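Cellulose binding domain-containing protein (Clostridium clariflavum, PDB 4B96) probably binds cellulose through this calcium-containing family 3b carbohydrate-binding module, part of a probable membrane protein of a biomass-sensing system. Local coordinates at residues Asp24-Asn29 and Ala100-Gly105. Numbering follows the deposited sequence. Where two conformers were deposited one is given.
Sequences DFVIEN and AAWVFG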
# COMPACT_ATOMS: atom_id res chain seq x y z
N ASP A 24 -12.12 13.81 0.45
CA ASP A 24 -13.09 12.97 -0.30
C ASP A 24 -12.51 11.66 -0.85
O ASP A 24 -11.46 11.67 -1.58
CB ASP A 24 -13.57 13.67 -1.56
CG ASP A 24 -14.29 14.98 -1.26
OD1 ASP A 24 -14.20 15.49 -0.10
OD2 ASP A 24 -14.94 15.48 -2.20
N PHE A 25 -13.21 10.57 -0.61
CA PHE A 25 -12.75 9.29 -1.11
C PHE A 25 -13.89 8.41 -1.58
O PHE A 25 -15.08 8.65 -1.24
CB PHE A 25 -11.90 8.55 -0.07
CG PHE A 25 -12.62 8.26 1.22
CD1 PHE A 25 -13.36 7.07 1.37
CD2 PHE A 25 -12.48 9.12 2.34
CE1 PHE A 25 -14.00 6.76 2.57
CE2 PHE A 25 -13.10 8.81 3.56
CZ PHE A 25 -13.90 7.65 3.66
N VAL A 26 -13.52 7.43 -2.39
CA VAL A 26 -14.43 6.38 -2.80
C VAL A 26 -13.78 5.05 -2.42
O VAL A 26 -12.63 4.78 -2.76
CB VAL A 26 -14.63 6.38 -4.33
CG1 VAL A 26 -15.61 5.25 -4.76
CG2 VAL A 26 -15.14 7.75 -4.79
N ILE A 27 -14.47 4.24 -1.64
CA ILE A 27 -13.97 2.90 -1.39
C ILE A 27 -14.71 2.02 -2.35
O ILE A 27 -15.94 2.00 -2.33
CB ILE A 27 -14.34 2.38 -0.02
CG1 ILE A 27 -13.77 3.25 1.09
CG2 ILE A 27 -13.90 0.89 0.14
CD1 ILE A 27 -14.26 2.81 2.41
N GLU A 28 -13.97 1.30 -3.17
CA GLU A 28 -14.53 0.37 -4.12
C GLU A 28 -14.48 -1.04 -3.50
O GLU A 28 -13.48 -1.43 -2.87
CB GLU A 28 -13.72 0.41 -5.42
CG GLU A 28 -13.70 1.76 -6.13
CD GLU A 28 -13.10 1.69 -7.55
OE1 GLU A 28 -12.16 0.91 -7.76
OE2 GLU A 28 -13.57 2.42 -8.46
N ASN A 29 -15.57 -1.80 -3.68
CA ASN A 29 -15.61 -3.21 -3.24
C ASN A 29 -15.31 -4.08 -4.45
O ASN A 29 -16.14 -4.23 -5.33
CB ASN A 29 -16.99 -3.55 -2.66
CG ASN A 29 -17.09 -4.97 -2.15
OD1 ASN A 29 -16.24 -5.85 -2.46
ND2 ASN A 29 -18.15 -5.23 -1.36
N ALA A 100 -19.48 0.78 -4.73
CA ALA A 100 -18.50 1.65 -4.07
C ALA A 100 -19.21 2.53 -3.06
O ALA A 100 -20.40 2.80 -3.23
CB ALA A 100 -17.77 2.49 -5.09
N ALA A 101 -18.51 2.96 -2.00
CA ALA A 101 -19.07 3.93 -1.05
C ALA A 101 -18.42 5.27 -1.44
O ALA A 101 -17.17 5.35 -1.49
CB ALA A 101 -18.65 3.58 0.38
N TRP A 102 -19.23 6.31 -1.68
CA TRP A 102 -18.66 7.64 -1.95
C TRP A 102 -18.79 8.45 -0.68
O TRP A 102 -19.87 8.53 -0.12
CB TRP A 102 -19.42 8.38 -3.10
CG TRP A 102 -19.31 7.65 -4.46
CD1 TRP A 102 -19.82 6.43 -4.75
CD2 TRP A 102 -18.64 8.09 -5.65
NE1 TRP A 102 -19.53 6.09 -6.05
CE2 TRP A 102 -18.81 7.09 -6.63
CE3 TRP A 102 -17.91 9.26 -6.00
CZ2 TRP A 102 -18.26 7.19 -7.96
CZ3 TRP A 102 -17.37 9.37 -7.34
CH2 TRP A 102 -17.54 8.33 -8.28
N VAL A 103 -17.68 9.05 -0.22
CA VAL A 103 -17.72 9.80 1.01
C VAL A 103 -16.97 11.11 0.85
O VAL A 103 -15.74 11.09 0.69
CB VAL A 103 -17.10 8.99 2.20
CG1 VAL A 103 -17.60 9.59 3.53
CG2 VAL A 103 -17.47 7.48 2.13
N PHE A 104 -17.69 12.25 0.80
CA PHE A 104 -17.03 13.54 0.55
C PHE A 104 -17.14 14.42 1.79
O PHE A 104 -18.15 14.41 2.48
CB PHE A 104 -17.71 14.37 -0.55
CG PHE A 104 -17.82 13.67 -1.87
CD1 PHE A 104 -17.22 12.44 -2.08
CD2 PHE A 104 -18.51 14.24 -2.91
CE1 PHE A 104 -17.34 11.79 -3.32
CE2 PHE A 104 -18.63 13.58 -4.13
CZ PHE A 104 -18.06 12.35 -4.31
N GLY A 105 -16.11 15.20 2.07
CA GLY A 105 -16.23 16.16 3.15
C GLY A 105 -14.93 16.90 3.34
O GLY A 105 -14.01 16.78 2.53
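Antiparallel pairing of two neighbouring strands in one sheet of the CBM3 beta-sandwich brings F25-E28 against A100-V103. F25 and V103 form a hydrogen-bonded pair, F25 N to V103 O at 2.9 Å and V103 N to F25 O at 2.8 Å; I27 and A101 repeat the pattern, with A101 N 2.8 Å from I27 O. On the face carrying F25, I27, A101 and V103, V103 CB makes a CH-pi contact over one face of the F25 ring, toward its rim, 4.0 Å from the centroid, and V103 CG2 reaches F25 CE1. With CG between backbone N and carbonyl carbon (chi1 60°), the F25 ring swings toward V103. These side chains point inward, F25 meeting V42, V88 and F90 of the facing sheet. On the other face, V26 CG2 makes a like contact, also rimward, over the six-membered ring of W102, 3.7 Å from its centroid, while V26 CG1 touches A100 CB at 3.5 Å. Beyond F25, the D24 carboxylate lies nearly parallel to the F104 ring (planes 4° apart), its OD2 3.4 Å from F104 CB. G105 N donates to D24 OD1 (2.9 Å) from above the carboxylate plane, and R22 forms a salt bridge with OD2. Adjacent antiparallel strands whose alternate side chains fill the core between two facing sheets characterise the CBM3 jelly-roll beta-sandwich.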